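Local structure of peptidoglycan D,D-transpeptidase FtsI (Yersinia pestis, 6SYN) at residues K201-T206 / R240-T245; G205-V210 / L473-N478; Y456-A461 / N478-G483. The protein probably cross-links peptidoglycan during cell division as a class B penicillin-binding protein, a periplasmic D,D-transpeptidase of the kind blocked by beta-lactams. One frame throughout, in Å; residues are numbered along the deposited sequence.

Contact 1 (K201-T206 / R240-T245); sequences KAESGT and RNRAIT
The guanidinium of R242 has S204 over one face, R240 over the other and E203 at its edge. S204 CB lies 3.2 Å above the plane, displaced toward the rim, while R240 NH1 sits on the opposite face, 3.6 Å above the plane and close to its centre. Near the plane, E203 OE2 is 3.8 Å from R242 NH2, a long salt bridge in which carboxylate and guanidinium stand almost perpendicular, 89° apart. With CG anti to the carbonyl carbon (chi1 -73°) and the chain extended to NE, the long arginine carries its guanidinium across to S204 and E203. S204 OG is 2.9 Å from R242 NH1, but the angle is too poor for a hydrogen bond; the hydroxyl instead takes a weak one from N478 ND2. Small S204 lets the arginine lie flat on it. Further along the strand, T206 OG1 meets A243 CB at 3.7 Å, where the slim alanine lets the helix start close to the strand. N241 caps that helix, its OD1 accepting from A243 N at 3.3 Å. With R240 NH1 over the R242 guanidinium, two positive charges lie close; D246, in salt bridges with both, one carboxylate oxygen to each, probably offsets them, and the E203 carboxylate, more distant, may add to this. The beginning of strand 204-211 and helix 242-245 are thus probably joined by shared charges rather than direct hydrogen bonds.

Contact 2 (G205-V210 / L473-N478); sequences GTAVLV and LVVVIN
Four backbone hydrogen bonds join G205-V210 to L473-N478 as neighbouring antiparallel strands, their axes 4.7 Å apart and 176° between their directions. T206 and V476 form one hydrogen-bonded pair, with T206 N giving to V476 O at 3.0 Å and V476 N returning the bond to T206 O. V208 and V474 form the next, and here V474 N reaches V208 O at 2.8 Å. The non-hydrogen-bonded pairs G205 with I477, A207 with V475 and L209 with L473 alternate with them. At these positions CA-H groups point to carbonyls, as A207 CA does to V474 O at 3.2 Å.

Apolar contacts divide between two faces. On the face of T206, V208, V474 and V476, the T206 methyl CG2 lies alongside V476 CG1 at 3.7 Å, both side chains pointing the same way. V476 can offer that methyl because chi1 of 58° sets CG1 between the backbone N and the carbonyl carbon. On the other face, L209 CD1 packs against L473 CB at 3.9 Å, the leucines crossing at a slant, and A207 CB meets V475 CG2 at 4.2 Å. Beta-branched valines suit the extended backbone, and G205, lacking a side chain, lets that of I477 lie close over the backbone.

Both strands are interior members of the sheet, flanked by strand 217-223 and strand 455-464. Helix 492-505 covers L209 and L473, whereas helix 370-381 packs on T206, V208 and V474 from the opposite face.

Contact 3 (Y456-A461 / N478-G483); sequences YLAYTA and NDPQAG
Y456 and D479 carry the last backbone bond of an antiparallel strand pair, at the point where strand 471-478 gives way to a loop beside strand 455-464. D479 N donates to Y456 O at 2.9 Å, and next to it L457 and N478 make a non-hydrogen-bonded pair with CA atoms 4.7 Å apart. The strand then ends: D479 takes positive phi (68°), in the left-handed helical region, which turns the chain, and P480, with no backbone N-H to offer, cannot continue the ladder. Its ring still borders the strand, with CD 3.2 Å from Y456 O and CG 4.2 Å from the methyl CB of A458, a side chain small enough to let the proline come alongside.

L457 lies aslant N478. Its CD2 methyl is 3.4 Å from N478 OD1 and 3.7 Å from N478 CB, touching the amide from its oxygen side. In N478, CG anti to the backbone N (chi1 159°) places the amide beside that methyl. The amide also has a polar partner beyond the contact, for OD1 accepts from K445 NZ. An asparagine suits this place because its short side chain offers carbon to the leucine and an oxygen to the lysine. D479 is likewise held twice, OD1 by Q481 NE2 at 2.8 Å and OD2 by a salt bridge to R455, which probably helps hold the turn.

Y456 itself belongs to the ligand pocket. Its ring stacks with that of Y485, another pocket residue, and touches the bound beta-lactam derivative CB9. The pairing therefore lies at one border of the active-site cleft in the penicillin-binding transpeptidase fold, where strand 437-446, next to strand 455-464, supplies T440, G441 and T442 of the pocket.

Overall arrangement
Reading from the N terminus, strand 204-211 serves first: contacts 1 and 2 both start on it and share G205 and T206. Contact 1 closes a short loop that holds strand 217-223 and brings in the start of helix 242-245. Contact 2 closes a far longer one, across most of the transpeptidase domain, and so encloses the second segment of contact 1. Contact 3 opens within that span at 456-461 but closes beyond it at 478-483, so contacts 2 and 3 cross, meeting at N478, while contacts 1 and 3 follow in series. Together they tie helix 242-245, three adjacent sheet strands and the loop leading to Y485 of the pocket.

Contact 1 (K201-T206 / R240-T245)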
ATOM      1  N   LYS A 201       9.517 -13.154   6.411  1.00 12.33           N
ATOM      2  CA  LYS A 201       8.404 -13.991   6.936  1.00 12.36           C
ATOM      3  C   LYS A 201       7.404 -13.072   7.642  1.00 12.47           C
ATOM      4  O   LYS A 201       7.020 -13.360   8.789  1.00 12.39           O
ATOM      5  CB  LYS A 201       8.964 -15.089   7.842  1.00 12.24           C
ATOM      6  CG  LYS A 201      10.043 -15.946   7.190  1.00 12.25           C
ATOM      7  CD  LYS A 201      10.324 -17.249   7.909  1.00 12.27           C
ATOM      8  CE  LYS A 201      10.575 -17.083   9.392  1.00 12.22           C
ATOM      9  NZ  LYS A 201      11.317 -18.237   9.949  1.00 12.22           N
ATOM     10  N   ALA A 202       7.037 -11.987   6.960  1.00 12.83           N
ATOM     11  CA  ALA A 202       6.140 -10.918   7.445  1.00 13.11           C
ATOM     12  C   ALA A 202       4.684 -11.346   7.242  1.00 13.38           C
ATOM     13  O   ALA A 202       4.418 -12.128   6.316  1.00 13.33           O
ATOM     14  CB  ALA A 202       6.448  -9.631   6.719  1.00 13.02           C
ATOM     15  N   GLU A 203       3.789 -10.859   8.101  1.00 14.04           N
ATOM     16  CA  GLU A 203       2.319 -11.041   7.971  1.00 14.51           C
ATOM     17  C   GLU A 203       1.868 -10.415   6.648  1.00 13.91           C
ATOM     18  O   GLU A 203       1.079 -11.051   5.928  1.00 13.99           O
ATOM     19  CB  GLU A 203       1.589 -10.404   9.154  1.00 15.30           C
ATOM     20  CG  GLU A 203       0.115 -10.756   9.209  1.00 16.05           C
ATOM     21  CD  GLU A 203      -0.652 -10.069  10.326  1.00 16.90           C
ATOM     22  OE1 GLU A 203      -0.065  -9.857  11.405  1.00 17.56           O
ATOM     23  OE2 GLU A 203      -1.835  -9.739  10.110  1.00 17.98           O
ATOM     24  N   SER A 204       2.363  -9.213   6.355  1.00 13.17           N
ATOM     25  CA  SER A 204       2.049  -8.464   5.118  1.00 12.75           C
ATOM     26  C   SER A 204       3.063  -7.335   4.927  1.00 12.46           C
ATOM     27  O   SER A 204       3.923  -7.125   5.804  1.00 12.38           O
ATOM     28  CB  SER A 204       0.621  -7.947   5.138  1.00 12.77           C
ATOM     29  OG  SER A 204       0.534  -6.639   5.683  1.00 12.83           O
ATOM     30  N   GLY A 205       2.966  -6.666   3.786  1.00 12.10           N
ATOM     31  CA  GLY A 205       3.655  -5.399   3.500  1.00 11.81           C
ATOM     32  C   GLY A 205       2.790  -4.566   2.585  1.00 11.45           C
ATOM     33  O   GLY A 205       1.846  -5.130   2.001  1.00 11.57           O
ATOM     34  N   THR A 206       3.062  -3.270   2.495  1.00 10.93           N
ATOM     35  CA  THR A 206       2.472  -2.392   1.460  1.00 10.64           C
ATOM     36  C   THR A 206       3.488  -1.294   1.140  1.00 10.32           C
ATOM     37  O   THR A 206       4.202  -0.840   2.063  1.00 10.00           O
ATOM     38  CB  THR A 206       1.053  -1.930   1.835  1.00 10.67           C
ATOM     39  OG1 THR A 206       0.872  -0.573   1.428  1.00 10.87           O
ATOM     40  CG2 THR A 206       0.731  -2.054   3.307  1.00 10.71           C
ATOM     41  N   ARG A 240      -8.649  -7.662   0.413  1.00 26.03           N
ATOM     42  CA  ARG A 240      -8.783  -6.222   0.750  1.00 24.01           C
ATOM     43  C   ARG A 240      -7.442  -5.531   0.487  1.00 22.17           C
ATOM     44  O   ARG A 240      -6.383  -6.141   0.755  1.00 21.96           O
ATOM     45  CB  ARG A 240      -9.246  -6.032   2.199  1.00 24.05           C
ATOM     46  CG  ARG A 240      -8.167  -6.240   3.253  1.00 24.08           C
ATOM     47  CD  ARG A 240      -8.675  -6.053   4.672  1.00 23.85           C
ATOM     48  NE  ARG A 240      -7.871  -6.813   5.620  1.00 24.05           N
ATOM     49  CZ  ARG A 240      -6.758  -6.388   6.220  1.00 24.20           C
ATOM     50  NH1 ARG A 240      -6.120  -7.196   7.053  1.00 24.10           N
ATOM     51  NH2 ARG A 240      -6.285  -5.172   5.999  1.00 23.96           N
ATOM     52  N   ASN A 241      -7.506  -4.307  -0.035  1.00 20.35           N
ATOM     53  CA  ASN A 241      -6.341  -3.446  -0.354  1.00 19.21           C
ATOM     54  C   ASN A 241      -5.816  -2.860   0.959  1.00 18.67           C
ATOM     55  O   ASN A 241      -6.380  -1.842   1.416  1.00 19.02           O
ATOM     56  CB  ASN A 241      -6.746  -2.369  -1.364  1.00 19.03           C
ATOM     57  CG  ASN A 241      -5.592  -1.515  -1.847  1.00 18.78           C
ATOM     58  OD1 ASN A 241      -4.485  -1.599  -1.323  1.00 18.62           O
ATOM     59  ND2 ASN A 241      -5.849  -0.687  -2.847  1.00 18.31           N
ATOM     60  N   ARG A 242      -4.789  -3.482   1.548  1.00 17.82           N
ATOM     61  CA  ARG A 242      -4.235  -3.093   2.876  1.00 17.35           C
ATOM     62  C   ARG A 242      -3.818  -1.614   2.879  1.00 16.47           C
ATOM     63  O   ARG A 242      -3.913  -0.996   3.944  1.00 16.25           O
ATOM     64  CB  ARG A 242      -3.059  -3.996   3.255  1.00 17.88           C
ATOM     65  CG  ARG A 242      -3.464  -5.410   3.650  1.00 18.41           C
ATOM     66  CD  ARG A 242      -2.288  -6.238   4.136  1.00 18.61           C
ATOM     67  NE  ARG A 242      -2.680  -7.490   4.782  1.00 19.02           N
ATOM     68  CZ  ARG A 242      -2.595  -7.747   6.087  1.00 19.08           C
ATOM     69  NH1 ARG A 242      -2.127  -6.841   6.932  1.00 19.30           N
ATOM     70  NH2 ARG A 242      -2.974  -8.927   6.548  1.00 19.03           N
ATOM     71  N   ALA A 243      -3.406  -1.063   1.733  1.00 15.83           N
ATOM     72  CA  ALA A 243      -2.917   0.331   1.588  1.00 15.70           C
ATOM     73  C   ALA A 243      -4.007   1.345   1.972  1.00 15.32           C
ATOM     74  O   ALA A 243      -3.637   2.463   2.389  1.00 14.62           O
ATOM     75  CB  ALA A 243      -2.427   0.567   0.181  1.00 15.91           C
ATOM     76  N   ILE A 244      -5.288   0.972   1.843  1.00 15.11           N
ATOM     77  CA  ILE A 244      -6.449   1.845   2.196  1.00 15.04           C
ATOM     78  C   ILE A 244      -7.251   1.265   3.376  1.00 15.20           C
ATOM     79  O   ILE A 244      -8.136   1.997   3.869  1.00 15.29           O
ATOM     80  CB  ILE A 244      -7.351   2.119   0.968  1.00 14.88           C
ATOM     81  CG1 ILE A 244      -7.819   0.843   0.261  1.00 14.76           C
ATOM     82  CG2 ILE A 244      -6.657   3.071   0.006  1.00 14.74           C
ATOM     83  CD1 ILE A 244      -9.053   1.034  -0.600  1.00 14.64           C
ATOM     84  N   THR A 245      -6.985   0.035   3.839  1.00 15.01           N
ATOM     85  CA  THR A 245      -7.815  -0.602   4.903  1.00 14.96           C
ATOM     86  C   THR A 245      -6.996  -0.852   6.178  1.00 14.53           C
ATOM     87  O   THR A 245      -7.534  -0.588   7.267  1.00 14.63           O
ATOM     88  CB  THR A 245      -8.532  -1.869   4.411  1.00 15.15           C
ATOM     89  OG1 THR A 245      -7.572  -2.912   4.248  1.00 15.59           O
ATOM     90  CG2 THR A 245      -9.285  -1.660   3.116  1.00 15.09           C
TER

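Contact 2 (G205-V210 / L473-N478)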
ATOM      1  N   GLY A 205       2.966  -6.666   3.786  1.00 12.10           N
ATOM      2  CA  GLY A 205       3.655  -5.399   3.500  1.00 11.81           C
ATOM      3  C   GLY A 205       2.790  -4.566   2.585  1.00 11.45           C
ATOM      4  O   GLY A 205       1.846  -5.130   2.001  1.00 11.57           O
ATOM      5  N   THR A 206       3.062  -3.270   2.495  1.00 10.93           N
ATOM      6  CA  THR A 206       2.472  -2.392   1.460  1.00 10.64           C
ATOM      7  C   THR A 206       3.488  -1.294   1.140  1.00 10.32           C
ATOM      8  O   THR A 206       4.202  -0.840   2.063  1.00 10.00           O
ATOM      9  CB  THR A 206       1.053  -1.930   1.835  1.00 10.67           C
ATOM     10  OG1 THR A 206       0.872  -0.573   1.428  1.00 10.87           O
ATOM     11  CG2 THR A 206       0.731  -2.054   3.307  1.00 10.71           C
ATOM     12  N   ALA A 207       3.587  -0.968  -0.149  1.00 10.06           N
ATOM     13  CA  ALA A 207       4.398   0.134  -0.703  1.00  9.89           C
ATOM     14  C   ALA A 207       3.460   1.064  -1.470  1.00  9.77           C
ATOM     15  O   ALA A 207       2.706   0.558  -2.327  1.00  9.74           O
ATOM     16  CB  ALA A 207       5.483  -0.414  -1.594  1.00  9.89           C
ATOM     17  N   VAL A 208       3.480   2.358  -1.141  1.00  9.52           N
ATOM     18  CA  VAL A 208       2.735   3.411  -1.889  1.00  9.28           C
ATOM     19  C   VAL A 208       3.755   4.408  -2.448  1.00  9.13           C
ATOM     20  O   VAL A 208       4.615   4.873  -1.676  1.00  8.95           O
ATOM     21  CB  VAL A 208       1.668   4.096  -1.014  1.00  9.21           C
ATOM     22  CG1 VAL A 208       0.899   5.155  -1.792  1.00  9.19           C
ATOM     23  CG2 VAL A 208       0.707   3.084  -0.415  1.00  9.20           C
ATOM     24  N   LEU A 209       3.644   4.691  -3.750  1.00  8.98           N
ATOM     25  CA  LEU A 209       4.470   5.670  -4.501  1.00  8.96           C
ATOM     26  C   LEU A 209       3.552   6.760  -5.062  1.00  9.00           C
ATOM     27  O   LEU A 209       2.643   6.423  -5.848  1.00  8.95           O
ATOM     28  CB  LEU A 209       5.190   4.942  -5.637  1.00  8.88           C
ATOM     29  CG  LEU A 209       6.161   5.796  -6.449  1.00  8.81           C
ATOM     30  CD1 LEU A 209       7.445   6.034  -5.675  1.00  8.78           C
ATOM     31  CD2 LEU A 209       6.450   5.141  -7.791  1.00  8.82           C
ATOM     32  N   VAL A 210       3.804   8.018  -4.698  1.00  9.08           N
ATOM     33  CA  VAL A 210       2.952   9.184  -5.069  1.00  9.09           C
ATOM     34  C   VAL A 210       3.817  10.225  -5.784  1.00  9.18           C
ATOM     35  O   VAL A 210       4.940  10.492  -5.322  1.00  9.05           O
ATOM     36  CB  VAL A 210       2.259   9.785  -3.833  1.00  9.05           C
ATOM     37  CG1 VAL A 210       1.385  10.979  -4.200  1.00  9.02           C
ATOM     38  CG2 VAL A 210       1.455   8.731  -3.086  1.00  9.04           C
ATOM     39  N   LEU A 473       7.604   8.000  -1.502  1.00  8.83           N
ATOM     40  CA  LEU A 473       7.462   6.529  -1.337  1.00  8.66           C
ATOM     41  C   LEU A 473       7.324   6.203   0.150  1.00  8.46           C
ATOM     42  O   LEU A 473       8.103   6.754   0.947  1.00  8.34           O
ATOM     43  CB  LEU A 473       8.676   5.827  -1.950  1.00  8.63           C
ATOM     44  CG  LEU A 473       8.723   4.308  -1.789  1.00  8.66           C
ATOM     45  CD1 LEU A 473       7.470   3.650  -2.354  1.00  8.65           C
ATOM     46  CD2 LEU A 473       9.966   3.740  -2.460  1.00  8.66           C
ATOM     47  N   VAL A 474       6.345   5.360   0.485  1.00  8.36           N
ATOM     48  CA  VAL A 474       6.202   4.687   1.810  1.00  8.30           C
ATOM     49  C   VAL A 474       6.343   3.175   1.591  1.00  8.30           C
ATOM     50  O   VAL A 474       5.823   2.655   0.580  1.00  8.15           O
ATOM     51  CB  VAL A 474       4.865   5.036   2.496  1.00  8.32           C
ATOM     52  CG1 VAL A 474       4.603   4.169   3.723  1.00  8.32           C
ATOM     53  CG2 VAL A 474       4.776   6.510   2.858  1.00  8.25           C
ATOM     54  N   VAL A 475       7.052   2.518   2.509  1.00  8.38           N
ATOM     55  CA  VAL A 475       7.189   1.038   2.627  1.00  8.40           C
ATOM     56  C   VAL A 475       7.008   0.686   4.110  1.00  8.41           C
ATOM     57  O   VAL A 475       7.757   1.242   4.945  1.00  8.25           O
ATOM     58  CB  VAL A 475       8.547   0.572   2.064  1.00  8.46           C
ATOM     59  CG1 VAL A 475       8.736  -0.935   2.158  1.00  8.48           C
ATOM     60  CG2 VAL A 475       8.740   1.037   0.632  1.00  8.49           C
ATOM     61  N   VAL A 476       6.007  -0.146   4.418  1.00  8.48           N
ATOM     62  CA  VAL A 476       5.747  -0.725   5.772  1.00  8.57           C
ATOM     63  C   VAL A 476       5.723  -2.253   5.628  1.00  8.70           C
ATOM     64  O   VAL A 476       4.942  -2.752   4.799  1.00  8.74           O
ATOM     65  CB  VAL A 476       4.445  -0.180   6.402  1.00  8.56           C
ATOM     66  CG1 VAL A 476       3.214  -0.430   5.539  1.00  8.58           C
ATOM     67  CG2 VAL A 476       4.216  -0.722   7.806  1.00  8.56           C
ATOM     68  N   ILE A 477       6.588  -2.957   6.364  1.00  8.83           N
ATOM     69  CA  ILE A 477       6.539  -4.441   6.539  1.00  8.91           C
ATOM     70  C   ILE A 477       5.863  -4.705   7.884  1.00  9.12           C
ATOM     71  O   ILE A 477       6.409  -4.281   8.923  1.00  9.07           O
ATOM     72  CB  ILE A 477       7.934  -5.103   6.485  1.00  8.78           C
ATOM     73  CG1 ILE A 477       8.730  -4.719   5.233  1.00  8.76           C
ATOM     74  CG2 ILE A 477       7.810  -6.613   6.633  1.00  8.70           C
ATOM     75  CD1 ILE A 477       8.147  -5.222   3.934  1.00  8.78           C
ATOM     76  N   ASN A 478       4.722  -5.389   7.852  1.00  9.45           N
ATOM     77  CA  ASN A 478       3.899  -5.677   9.050  1.00  9.61           C
ATOM     78  C   ASN A 478       4.313  -7.052   9.590  1.00  9.87           C
ATOM     79  O   ASN A 478       4.106  -8.057   8.876  1.00  9.97           O
ATOM     80  CB  ASN A 478       2.415  -5.502   8.714  1.00  9.68           C
ATOM     81  CG  ASN A 478       1.487  -6.230   9.660  1.00  9.75           C
ATOM     82  OD1 ASN A 478       1.556  -6.044  10.873  1.00  9.54           O
ATOM     83  ND2 ASN A 478       0.606  -7.049   9.103  1.00  9.91           N
TER

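Contact 3 (Y456-A461 / N478-G483)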
ATOM      1  N   TYR A 456       6.360  -5.890  15.457  1.00 21.67           N
ATOM      2  CA  TYR A 456       6.749  -4.546  14.950  1.00 20.17           C
ATOM      3  C   TYR A 456       6.262  -4.309  13.516  1.00 17.96           C
ATOM      4  O   TYR A 456       6.107  -5.270  12.743  1.00 17.92           O
ATOM      5  CB  TYR A 456       8.265  -4.368  15.063  1.00 20.90           C
ATOM      6  CG  TYR A 456       8.828  -4.721  16.418  1.00 21.64           C
ATOM      7  CD1 TYR A 456       8.721  -3.845  17.486  1.00 22.00           C
ATOM      8  CD2 TYR A 456       9.448  -5.941  16.638  1.00 21.81           C
ATOM      9  CE1 TYR A 456       9.229  -4.166  18.736  1.00 22.27           C
ATOM     10  CE2 TYR A 456       9.960  -6.279  17.881  1.00 21.95           C
ATOM     11  CZ  TYR A 456       9.850  -5.389  18.934  1.00 22.35           C
ATOM     12  OH  TYR A 456      10.353  -5.713  20.161  1.00 22.59           O
ATOM     13  N   LEU A 457       6.003  -3.034  13.208  1.00 15.61           N
ATOM     14  CA  LEU A 457       5.839  -2.489  11.837  1.00 14.18           C
ATOM     15  C   LEU A 457       7.165  -1.854  11.403  1.00 12.84           C
ATOM     16  O   LEU A 457       7.478  -0.755  11.895  1.00 12.41           O
ATOM     17  CB  LEU A 457       4.733  -1.430  11.838  1.00 14.22           C
ATOM     18  CG  LEU A 457       3.352  -1.910  12.266  1.00 14.26           C
ATOM     19  CD1 LEU A 457       2.427  -0.725  12.482  1.00 14.28           C
ATOM     20  CD2 LEU A 457       2.770  -2.864  11.237  1.00 14.27           C
ATOM     21  N   ALA A 458       7.910  -2.525  10.523  1.00 11.65           N
ATOM     22  CA  ALA A 458       9.153  -2.003   9.910  1.00 10.76           C
ATOM     23  C   ALA A 458       8.762  -0.984   8.838  1.00  9.99           C
ATOM     24  O   ALA A 458       8.167  -1.385   7.819  1.00  9.69           O
ATOM     25  CB  ALA A 458       9.997  -3.126   9.356  1.00 10.68           C
ATOM     26  N   TYR A 459       9.077   0.287   9.096  1.00  9.35           N
ATOM     27  CA  TYR A 459       8.728   1.466   8.266  1.00  8.94           C
ATOM     28  C   TYR A 459       9.976   2.038   7.596  1.00  8.75           C
ATOM     29  O   TYR A 459      11.038   2.110   8.235  1.00  8.72           O
ATOM     30  CB  TYR A 459       8.162   2.590   9.133  1.00  8.78           C
ATOM     31  CG  TYR A 459       6.689   2.545   9.444  1.00  8.66           C
ATOM     32  CD1 TYR A 459       5.748   2.906   8.495  1.00  8.58           C
ATOM     33  CD2 TYR A 459       6.237   2.231  10.715  1.00  8.64           C
ATOM     34  CE1 TYR A 459       4.396   2.924   8.785  1.00  8.55           C
ATOM     35  CE2 TYR A 459       4.887   2.238  11.022  1.00  8.63           C
ATOM     36  CZ  TYR A 459       3.963   2.586  10.053  1.00  8.57           C
ATOM     37  OH  TYR A 459       2.631   2.600  10.342  1.00  8.60           O
ATOM     38  N   THR A 460       9.830   2.485   6.351  1.00  8.61           N
ATOM     39  CA  THR A 460      10.717   3.492   5.717  1.00  8.44           C
ATOM     40  C   THR A 460       9.859   4.320   4.760  1.00  8.30           C
ATOM     41  O   THR A 460       9.256   3.740   3.842  1.00  8.23           O
ATOM     42  CB  THR A 460      11.950   2.840   5.079  1.00  8.49           C
ATOM     43  OG1 THR A 460      12.825   2.461   6.142  1.00  8.56           O
ATOM     44  CG2 THR A 460      12.691   3.759   4.132  1.00  8.55           C
ATOM     45  N   ALA A 461       9.771   5.621   5.025  1.00  8.28           N
ATOM     46  CA  ALA A 461       9.072   6.622   4.191  1.00  8.31           C
ATOM     47  C   ALA A 461      10.105   7.644   3.725  1.00  8.36           C
ATOM     48  O   ALA A 461      11.127   7.802   4.423  1.00  8.47           O
ATOM     49  CB  ALA A 461       7.966   7.274   4.979  1.00  8.29           C
ATOM     50  N   ASN A 478       4.722  -5.389   7.852  1.00  9.45           N
ATOM     51  CA  ASN A 478       3.899  -5.677   9.050  1.00  9.61           C
ATOM     52  C   ASN A 478       4.313  -7.052   9.590  1.00  9.87           C
ATOM     53  O   ASN A 478       4.106  -8.057   8.876  1.00  9.97           O
ATOM     54  CB  ASN A 478       2.415  -5.502   8.714  1.00  9.68           C
ATOM     55  CG  ASN A 478       1.487  -6.230   9.660  1.00  9.75           C
ATOM     56  OD1 ASN A 478       1.556  -6.044  10.873  1.00  9.54           O
ATOM     57  ND2 ASN A 478       0.606  -7.049   9.103  1.00  9.91           N
ATOM     58  N   ASP A 479       4.949  -7.044  10.771  1.00 10.01           N
ATOM     59  CA  ASP A 479       5.308  -8.204  11.638  1.00 10.04           C
ATOM     60  C   ASP A 479       6.383  -9.084  11.001  1.00 10.22           C
ATOM     61  O   ASP A 479       6.186 -10.291  10.851  1.00 10.19           O
ATOM     62  CB  ASP A 479       4.074  -9.016  12.039  1.00 10.01           C
ATOM     63  CG  ASP A 479       4.318  -9.930  13.229  1.00  9.99           C
ATOM     64  OD1 ASP A 479       5.373  -9.794  13.871  1.00 10.09           O
ATOM     65  OD2 ASP A 479       3.456 -10.768  13.504  1.00 10.08           O
ATOM     66  N   PRO A 480       7.581  -8.530  10.694  1.00 10.43           N
ATOM     67  CA  PRO A 480       8.726  -9.339  10.274  1.00 10.59           C
ATOM     68  C   PRO A 480       9.172 -10.287  11.398  1.00 10.82           C
ATOM     69  O   PRO A 480       9.401  -9.810  12.489  1.00 10.67           O
ATOM     70  CB  PRO A 480       9.822  -8.315   9.932  1.00 10.53           C
ATOM     71  CG  PRO A 480       9.412  -7.046  10.650  1.00 10.50           C
ATOM     72  CD  PRO A 480       7.900  -7.097  10.742  1.00 10.50           C
ATOM     73  N   GLN A 481       9.289 -11.588  11.092  1.00 11.22           N
ATOM     74  CA  GLN A 481       9.513 -12.678  12.083  1.00 11.48           C
ATOM     75  C   GLN A 481      10.747 -13.521  11.726  1.00 11.47           C
ATOM     76  O   GLN A 481      10.802 -14.675  12.175  1.00 11.23           O
ATOM     77  CB  GLN A 481       8.273 -13.576  12.163  1.00 11.77           C
ATOM     78  CG  GLN A 481       7.147 -13.017  13.024  1.00 12.00           C
ATOM     79  CD  GLN A 481       7.567 -12.732  14.447  1.00 12.29           C
ATOM     80  OE1 GLN A 481       8.566 -13.249  14.950  1.00 12.50           O
ATOM     81  NE2 GLN A 481       6.788 -11.898  15.119  1.00 12.65           N
ATOM     82  N   ALA A 482      11.725 -12.974  10.996  1.00 11.73           N
ATOM     83  CA  ALA A 482      12.902 -13.735  10.509  1.00 12.00           C
ATOM     84  C   ALA A 482      14.206 -13.260  11.169  1.00 12.33           C
ATOM     85  O   ALA A 482      15.271 -13.762  10.766  1.00 12.23           O
ATOM     86  CB  ALA A 482      12.984 -13.665   9.002  1.00 11.88           C
ATOM     87  N   GLY A 483      14.143 -12.367  12.162  1.00 12.84           N
ATOM     88  CA  GLY A 483      15.325 -11.955  12.947  1.00 13.31           C
ATOM     89  C   GLY A 483      15.409 -10.451  13.116  1.00 13.69           C
ATOM     90  O   GLY A 483      15.115  -9.971  14.223  1.00 13.76           O
TER